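Local coordinates for protein amine Dehydrogenase (Pseudomonas putida, PDB 1JMX) that probably takes part in amine oxidation by relaying electrons through the two covalently bound heme c groups that it carries, at residues G198-V202 / K211-K215; G258-M264 / L274-K280; V305-G311 / Q327-V332. One frame throughout, in Å; residues are numbered along the deposited sequence.

Contact 1 of 3, residues G198-V202 / K211-K215; sequences GVMSV and KVEVK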
loop_
_atom_site.group_PDB
_atom_site.type_symbol
_atom_site.label_atom_id
_atom_site.label_comp_id
_atom_site.label_asym_id
_atom_site.label_seq_id
_atom_site.Cartn_x
_atom_site.Cartn_y
_atom_site.Cartn_z
ATOM N N GLY A 198 21.916 -18.639 23.051
ATOM C CA GLY A 198 23.309 -18.841 22.710
ATOM C C GLY A 198 24.191 -17.678 23.109
ATOM O O GLY A 198 23.838 -16.871 23.970
ATOM N N VAL A 199 25.350 -17.594 22.468
ATOM C CA VAL A 199 26.310 -16.535 22.737
ATOM C C VAL A 199 26.766 -15.889 21.440
ATOM O O VAL A 199 27.097 -16.559 20.468
ATOM C CB VAL A 199 27.543 -17.063 23.537
ATOM C CG1 VAL A 199 28.581 -15.956 23.713
ATOM C CG2 VAL A 199 27.102 -17.556 24.906
ATOM N N MET A 200 26.734 -14.568 21.435
ATOM C CA MET A 200 27.150 -13.802 20.291
ATOM C C MET A 200 28.441 -13.098 20.658
ATOM O O MET A 200 28.513 -12.356 21.635
ATOM C CB MET A 200 26.078 -12.788 19.905
ATOM C CG MET A 200 26.376 -12.066 18.603
ATOM S SD MET A 200 25.034 -10.977 18.091
ATOM C CE MET A 200 25.202 -9.619 19.242
ATOM N N SER A 201 29.481 -13.423 19.910
ATOM C CA SER A 201 30.787 -12.843 20.112
ATOM C C SER A 201 30.952 -11.666 19.150
ATOM O O SER A 201 30.842 -11.813 17.933
ATOM C CB SER A 201 31.855 -13.908 19.854
ATOM O OG SER A 201 33.163 -13.421 20.123
ATOM N N VAL A 202 31.170 -10.489 19.718
ATOM C CA VAL A 202 31.358 -9.272 18.941
ATOM C C VAL A 202 32.813 -8.864 19.089
ATOM O O VAL A 202 33.309 -8.734 20.202
ATOM C CB VAL A 202 30.467 -8.122 19.469
ATOM C CG1 VAL A 202 30.625 -6.891 18.600
ATOM C CG2 VAL A 202 29.014 -8.555 19.518
ATOM N N LYS A 211 32.940 -7.682 13.690
ATOM C CA LYS A 211 32.864 -9.053 13.196
ATOM C C LYS A 211 31.909 -9.673 14.214
ATOM O O LYS A 211 31.956 -9.331 15.399
ATOM C CB LYS A 211 34.222 -9.758 13.266
ATOM C CG LYS A 211 35.254 -9.282 12.245
ATOM C CD LYS A 211 36.440 -10.245 12.230
ATOM C CE LYS A 211 37.527 -9.835 11.235
ATOM N NZ LYS A 211 38.659 -10.828 11.213
ATOM N N VAL A 212 31.030 -10.558 13.764
ATOM C CA VAL A 212 30.046 -11.160 14.663
ATOM C C VAL A 212 30.005 -12.675 14.528
ATOM O O VAL A 212 30.066 -13.221 13.429
ATOM C CB VAL A 212 28.608 -10.594 14.398
ATOM C CG1 VAL A 212 27.639 -11.069 15.470
ATOM C CG2 VAL A 212 28.622 -9.069 14.351
ATOM N N GLU A 213 29.872 -13.343 15.666
ATOM C CA GLU A 213 29.812 -14.796 15.695
ATOM C C GLU A 213 28.668 -15.221 16.600
ATOM O O GLU A 213 28.627 -14.867 17.772
ATOM C CB GLU A 213 31.129 -15.367 16.225
ATOM C CG GLU A 213 31.253 -16.872 16.113
ATOM C CD GLU A 213 32.245 -17.302 15.036
ATOM O OE1 GLU A 213 31.888 -18.177 14.199
ATOM O OE2 GLU A 213 33.386 -16.773 15.034
ATOM N N VAL A 214 27.722 -15.952 16.033
ATOM C CA VAL A 214 26.573 -16.428 16.779
ATOM C C VAL A 214 26.738 -17.923 17.012
ATOM O O VAL A 214 27.002 -18.682 16.075
ATOM C CB VAL A 214 25.270 -16.170 15.995
ATOM C CG1 VAL A 214 24.069 -16.465 16.851
ATOM C CG2 VAL A 214 25.233 -14.734 15.512
ATOM N N LYS A 215 26.639 -18.334 18.272
ATOM C CA LYS A 215 26.749 -19.741 18.628
ATOM C C LYS A 215 25.608 -20.152 19.552
ATOM O O LYS A 215 25.563 -19.744 20.705
ATOM C CB LYS A 215 28.098 -20.031 19.294
ATOM C CG LYS A 215 29.070 -20.794 18.402
ATOM C CD LYS A 215 29.401 -19.994 17.149
ATOM C CE LYS A 215 29.492 -20.880 15.908
ATOM N NZ LYS A 215 29.479 -20.072 14.639
#
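Met200 lays its side chain across that of Val212 on the tight face of this strand pair, CG coming to 3.5 Å from Val212 CG1. With CG anti to the backbone N (chi1 -173°), the methionine leans along its strand to Val212 and away from Val214, the residue directly facing it; Val214 CG2 stays 4.2 Å from Met200 CG. Val212 sends CG1 back to meet it, and the methionine sulfur rests near the same methyl. Val202 and Val214 continue this apolar face, which packs on Phe186, Trp238 and Val242. The backbones are joined by four hydrogen bonds, two each in the pairs Val199/Lys215 and Ser201/Glu213. Glu213 O accepts from Ser201 N at 2.7 Å and also takes a weaker CA-H contact from Met200 CA at 3.1 Å. The segments, running at 168° to each other, belong to a beta hairpin formed by the second and third strands of a closed eight-stranded antiparallel barrel, and the methionine-valine face is turned to the barrel interior. The opposite face is looser. Here Ser201 and Glu213 approach through their CB atoms alone, 4.0 Å apart, while Ser201 OG makes a weak hydrogen bond to Gln183 on the preceding strand. A bend at chi2 of Glu213 and the folded chain of Lys215 bring these exposed ends together, away from 198-202, in a salt bridge within 211-215, Lys215 NZ to Glu213 OE1 at 3.1 Å. The amine reaches the carboxylate from its anti side, 15° out of its plane, and also bonds weakly to Val214 O.

Contact 2 of 3, residues G258-M264 / L274-K280; sequences GEMKGRM and LDFTAVK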
loop_
_atom_site.group_PDB
_atom_site.type_symbol
_atom_site.label_atom_id
_atom_site.label_comp_id
_atom_site.label_asym_id
_atom_site.label_seq_id
_atom_site.Cartn_x
_atom_site.Cartn_y
_atom_site.Cartn_z
ATOM N N GLY A 258 24.716 -1.897 27.665
ATOM C CA GLY A 258 25.202 -3.273 27.598
ATOM C C GLY A 258 24.099 -4.310 27.422
ATOM O O GLY A 258 24.197 -5.448 27.888
ATOM N N GLU A 259 23.060 -3.910 26.705
ATOM C CA GLU A 259 21.911 -4.750 26.459
ATOM C C GLU A 259 21.473 -4.481 25.029
ATOM O O GLU A 259 21.472 -3.339 24.579
ATOM C CB GLU A 259 20.807 -4.350 27.432
ATOM C CG GLU A 259 19.746 -5.406 27.682
ATOM C CD GLU A 259 18.629 -4.907 28.590
ATOM O OE1 GLU A 259 17.511 -5.468 28.521
ATOM O OE2 GLU A 259 18.857 -3.947 29.362
ATOM N N MET A 260 21.169 -5.543 24.297
ATOM C CA MET A 260 20.722 -5.417 22.922
ATOM C C MET A 260 19.313 -5.932 22.762
ATOM O O MET A 260 19.019 -7.076 23.101
ATOM C CB MET A 260 21.641 -6.175 21.976
ATOM C CG MET A 260 22.890 -5.414 21.637
ATOM S SD MET A 260 23.858 -6.284 20.437
ATOM C CE MET A 260 25.536 -5.693 20.869
ATOM N N LYS A 261 18.432 -5.081 22.264
ATOM C CA LYS A 261 17.059 -5.484 22.062
ATOM C C LYS A 261 16.646 -5.188 20.645
ATOM O O LYS A 261 16.968 -4.136 20.105
ATOM C CB LYS A 261 16.148 -4.794 23.063
ATOM C CG LYS A 261 16.188 -5.449 24.422
ATOM C CD LYS A 261 16.333 -4.433 25.545
ATOM C CE LYS A 261 17.733 -3.834 25.565
ATOM N NZ LYS A 261 17.877 -2.727 26.565
ATOM N N GLY A 262 15.972 -6.150 20.030
ATOM C CA GLY A 262 15.530 -5.971 18.668
ATOM C C GLY A 262 14.962 -7.219 18.031
ATOM O O GLY A 262 14.353 -8.064 18.694
ATOM N N ARG A 263 15.205 -7.343 16.733
ATOM C CA ARG A 263 14.696 -8.459 15.968
ATOM C C ARG A 263 15.703 -8.907 14.928
ATOM O O ARG A 263 16.442 -8.102 14.372
ATOM C CB ARG A 263 13.386 -8.041 15.298
ATOM C CG ARG A 263 12.657 -9.125 14.541
ATOM C CD ARG A 263 11.284 -8.638 14.131
ATOM N NE ARG A 263 10.494 -9.698 13.529
ATOM C CZ ARG A 263 10.309 -9.843 12.226
ATOM N NH1 ARG A 263 10.850 -8.985 11.371
ATOM N NH2 ARG A 263 9.626 -10.879 11.777
ATOM N N MET A 264 15.753 -10.213 14.707
ATOM C CA MET A 264 16.647 -10.798 13.730
ATOM C C MET A 264 15.753 -11.529 12.746
ATOM O O MET A 264 15.001 -12.413 13.137
ATOM C CB MET A 264 17.588 -11.779 14.412
ATOM C CG MET A 264 19.019 -11.652 13.978
ATOM S SD MET A 264 20.046 -12.794 14.895
ATOM C CE MET A 264 20.938 -13.558 13.571
ATOM N N LEU A 274 12.913 -13.650 14.558
ATOM C CA LEU A 274 12.829 -13.985 15.962
ATOM C C LEU A 274 13.051 -12.752 16.825
ATOM O O LEU A 274 13.773 -11.835 16.442
ATOM C CB LEU A 274 13.867 -15.069 16.313
ATOM C CG LEU A 274 15.327 -14.830 15.918
ATOM C CD1 LEU A 274 16.236 -15.140 17.069
ATOM C CD2 LEU A 274 15.700 -15.650 14.708
ATOM N N ASP A 275 12.359 -12.696 17.957
ATOM C CA ASP A 275 12.541 -11.598 18.893
ATOM C C ASP A 275 13.918 -11.839 19.460
ATOM O O ASP A 275 14.330 -12.983 19.633
ATOM C CB ASP A 275 11.482 -11.632 19.988
ATOM C CG ASP A 275 10.124 -11.211 19.480
ATOM O OD1 ASP A 275 10.066 -10.574 18.408
ATOM O OD2 ASP A 275 9.112 -11.509 20.146
ATOM N N PHE A 276 14.633 -10.772 19.761
ATOM C CA PHE A 276 15.984 -10.938 20.236
ATOM C C PHE A 276 16.371 -10.002 21.361
ATOM O O PHE A 276 16.248 -8.785 21.256
ATOM C CB PHE A 276 16.926 -10.772 19.046
ATOM C CG PHE A 276 18.373 -10.996 19.364
ATOM C CD1 PHE A 276 19.002 -12.173 18.973
ATOM C CD2 PHE A 276 19.128 -10.003 19.978
ATOM C CE1 PHE A 276 20.369 -12.352 19.179
ATOM C CE2 PHE A 276 20.488 -10.172 20.190
ATOM C CZ PHE A 276 21.112 -11.347 19.789
ATOM N N THR A 277 16.860 -10.595 22.439
ATOM C CA THR A 277 17.316 -9.832 23.584
ATOM C C THR A 277 18.649 -10.441 23.992
ATOM O O THR A 277 18.829 -11.648 23.912
ATOM C CB THR A 277 16.277 -9.837 24.738
ATOM O OG1 THR A 277 16.788 -9.071 25.837
ATOM C CG2 THR A 277 15.961 -11.250 25.204
ATOM N N ALA A 278 19.614 -9.597 24.317
ATOM C CA ALA A 278 20.929 -10.081 24.707
ATOM C C ALA A 278 21.500 -9.217 25.814
ATOM O O ALA A 278 21.031 -8.096 26.048
ATOM C CB ALA A 278 21.885 -10.101 23.504
ATOM N N VAL A 279 22.513 -9.748 26.495
ATOM C CA VAL A 279 23.165 -9.042 27.586
ATOM C C VAL A 279 24.667 -9.266 27.512
ATOM O O VAL A 279 25.126 -10.389 27.322
ATOM C CB VAL A 279 22.621 -9.516 28.954
ATOM C CG1 VAL A 279 23.487 -9.002 30.081
ATOM C CG2 VAL A 279 21.211 -9.006 29.139
ATOM N N LYS A 280 25.428 -8.185 27.649
ATOM C CA LYS A 280 26.875 -8.282 27.598
ATOM C C LYS A 280 27.451 -8.825 28.901
ATOM O O LYS A 280 26.971 -8.526 29.997
ATOM C CB LYS A 280 27.505 -6.927 27.304
ATOM C CG LYS A 280 28.997 -7.001 27.066
ATOM C CD LYS A 280 29.612 -5.620 26.920
ATOM C CE LYS A 280 31.139 -5.694 26.760
ATOM N NZ LYS A 280 31.809 -6.304 27.956
HETATM O O HOH W 1 9.911 -11.589 15.613
#
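Backbone hydrogen bonds tie Met260 to Ala278, Gly262 to Phe276 and Met264 to Leu274, two in each pair. A seventh, from Lys280 N to Gly258 O at 3.0 Å and nearly straight (174°), extends the pairing past the start of strand 259-266. Apolar contacts lie on the face carrying Met260, Met264, Leu274, Phe276 and Ala278. Met264 SD stands 5.0 Å from the centroid of the Phe276 ring, 44° off its normal, an oblique Met-aromatic contact. Leu274 holds CG between its backbone N and carbonyl carbon (chi1 52°), which brings CG to 4.1 Å from Met264 CB. Farther along, Met260 CB meets Ala278 CB at 4.2 Å. The other face is mixed: Glu259, Lys261, Arg263 and Asp275 share it with Thr277 and Val279. Arg263 and Asp275 are linked through a water held at the guanidinium edge: it accepts from Arg263 NE at 2.9 Å and donates to Asp275 OD1 at 3.0 Å. Both ends are anchored further, Asp275 by a salt bridge to Arg85 and Arg263 by the carbonyls of Asp270 and Glu83. Along the one strand, within 258-264, Lys261 NZ forms a salt bridge with Glu259 OE2 at 3.2 Å. This hairpin supplies the last two strands of the barrel: 259-266 pairs on its other edge with 247-256, and 274-280 closes the ring on 182-190. Phe276 stacks on Phe253 within, while Thr277 and Val279 lean outward on Leu287 of strand 285-295.

Contact 3 of 3, residues V305-G311 / Q327-V332; sequences VGSGLAG and QTPTLV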
loop_
_atom_site.group_PDB
_atom_site.type_symbol
_atom_site.label_atom_id
_atom_site.label_comp_id
_atom_site.label_asym_id
_atom_site.label_seq_id
_atom_site.Cartn_x
_atom_site.Cartn_y
_atom_site.Cartn_z
ATOM N N VAL A 305 18.684 -19.052 30.703
ATOM C CA VAL A 305 19.605 -18.296 29.862
ATOM C C VAL A 305 19.951 -17.018 30.604
ATOM O O VAL A 305 19.097 -16.442 31.286
ATOM C CB VAL A 305 18.950 -17.937 28.498
ATOM C CG1 VAL A 305 19.998 -17.425 27.522
ATOM C CG2 VAL A 305 18.226 -19.144 27.926
ATOM N N GLY A 306 21.209 -16.595 30.511
ATOM C CA GLY A 306 21.601 -15.379 31.193
ATOM C C GLY A 306 23.077 -15.079 31.161
ATOM O O GLY A 306 23.843 -15.704 30.428
ATOM N N SER A 307 23.467 -14.091 31.956
ATOM C CA SER A 307 24.855 -13.679 32.050
ATOM C C SER A 307 25.301 -13.663 33.511
ATOM O O SER A 307 24.614 -13.113 34.373
ATOM C CB SER A 307 25.028 -12.291 31.423
ATOM O OG SER A 307 26.374 -11.853 31.502
ATOM N N GLY A 308 26.453 -14.277 33.776
ATOM C CA GLY A 308 26.986 -14.326 35.128
ATOM C C GLY A 308 26.147 -15.175 36.066
ATOM O O GLY A 308 25.891 -14.783 37.211
ATOM N N LEU A 309 25.713 -16.334 35.579
ATOM C CA LEU A 309 24.894 -17.245 36.377
ATOM C C LEU A 309 25.747 -18.065 37.343
ATOM O O LEU A 309 26.603 -18.853 36.928
ATOM C CB LEU A 309 24.080 -18.185 35.474
ATOM C CG LEU A 309 23.073 -17.560 34.501
ATOM C CD1 LEU A 309 22.341 -18.657 33.746
ATOM C CD2 LEU A 309 22.089 -16.673 35.252
ATOM N N ALA A 310 25.530 -17.852 38.632
ATOM C CA ALA A 310 26.261 -18.587 39.658
ATOM C C ALA A 310 25.327 -18.791 40.839
ATOM O O ALA A 310 24.615 -17.865 41.271
ATOM C CB ALA A 310 27.511 -17.834 40.092
ATOM N N GLY A 311 25.310 -20.018 41.343
ATOM C CA GLY A 311 24.451 -20.325 42.461
ATOM C C GLY A 311 23.594 -21.527 42.172
ATOM O O GLY A 311 23.778 -22.236 41.179
ATOM N N GLN A 327 25.658 -26.642 33.787
ATOM C CA GLN A 327 25.697 -25.346 34.450
ATOM C C GLN A 327 26.896 -24.472 34.107
ATOM O O GLN A 327 27.949 -24.548 34.754
ATOM C CB GLN A 327 25.565 -25.478 35.976
ATOM C CG GLN A 327 25.832 -24.155 36.711
ATOM C CD GLN A 327 25.017 -23.956 37.976
ATOM O OE1 GLN A 327 24.865 -22.819 38.456
ATOM N NE2 GLN A 327 24.494 -25.048 38.533
ATOM N N THR A 328 26.745 -23.664 33.061
ATOM C CA THR A 328 27.792 -22.728 32.674
ATOM C C THR A 328 27.257 -21.353 33.058
ATOM O O THR A 328 26.085 -21.215 33.440
ATOM C CB THR A 328 28.137 -22.795 31.154
ATOM O OG1 THR A 328 26.963 -22.571 30.357
ATOM C CG2 THR A 328 28.732 -24.144 30.807
ATOM N N PRO A 329 28.118 -20.326 33.027
ATOM C CA PRO A 329 27.694 -18.967 33.382
ATOM C C PRO A 329 26.586 -18.351 32.524
ATOM O O PRO A 329 25.893 -17.435 32.968
ATOM C CB PRO A 329 28.998 -18.167 33.284
ATOM C CG PRO A 329 29.845 -18.980 32.315
ATOM C CD PRO A 329 29.567 -20.378 32.774
ATOM N N THR A 330 26.404 -18.851 31.307
ATOM C CA THR A 330 25.382 -18.298 30.424
ATOM C C THR A 330 24.228 -19.244 30.115
ATOM O O THR A 330 23.258 -18.848 29.466
ATOM C CB THR A 330 25.994 -17.839 29.083
ATOM O OG1 THR A 330 26.568 -18.965 28.406
ATOM C CG2 THR A 330 27.067 -16.785 29.317
ATOM N N LEU A 331 24.329 -20.484 30.576
ATOM C CA LEU A 331 23.294 -21.470 30.307
ATOM C C LEU A 331 23.261 -22.555 31.380
ATOM O O LEU A 331 24.265 -23.223 31.643
ATOM C CB LEU A 331 23.538 -22.103 28.929
ATOM C CG LEU A 331 22.339 -22.579 28.096
ATOM C CD1 LEU A 331 22.823 -23.134 26.763
ATOM C CD2 LEU A 331 21.561 -23.638 28.845
ATOM N N VAL A 332 22.099 -22.724 32.001
ATOM C CA VAL A 332 21.919 -23.742 33.027
ATOM C C VAL A 332 20.789 -24.675 32.601
ATOM O O VAL A 332 19.648 -24.252 32.486
ATOM C CB VAL A 332 21.592 -23.104 34.407
ATOM C CG1 VAL A 332 21.386 -24.186 35.466
ATOM C CG2 VAL A 332 22.725 -22.164 34.833
#
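Leu309 packs on the carbonyl of Pro329, to which its own backbone is also bonded: Leu309 N donates to Pro329 O at 2.8 Å, in the carbonyl plane and on a lone pair. From there the side chain passes beside the same oxygen. CB lies 3.2 Å from Pro329 O, and CG is equally near. With CG anti to the carbonyl carbon (chi1 -61°), the chain runs on past the Pro329 carbonyl until CD1 touches Val332 CG2 at 3.7 Å, the two side chains lying askew; the leucine also leans on Leu286 of strand 285-295. Pro329 and Thr330 are the central residues of a type I turn that connects strands 319-327 and 331-338 as a hairpin, closed by a weak bond from Leu331 N to Thr328 O and, in the hairpin pairing, by Thr328 N to Leu331 O at 2.9 Å. The strand end at Gly306 meets this turn as well. Gly306 N bonds to Thr330 O at 3.2 Å, from 49° above the carbonyl plane, and Gly306 O receives a CA-H contact from Thr330 CA at 3.0 Å. The join thus rests on main-chain polar atoms, with one buried apolar side chain wedged beside them, its CB and CG pressing on the oxygen that its own N-H bonds.

Contacts 1 and 2 are hairpins of one barrel, whereas contact 3 lies at one end of the neighbouring sheet, where a hairpin turn meets the end of strand 299-307. The two barrel hairpins share its interior: Met200 CE is 3.8 Å from Met260 SD, and Met200 SD also packs on Phe276. Each has a buried apolar face and a more polar outer one, but the outer salt bridge of contact 1 is exposed, while the Arg263 of contact 2 is buried. Contact 3, more peripheral, has few apolar contacts. It abuts both hairpins from outside, through Thr330 against Val199 and Ser307 against Val279, at the junction of the two domains.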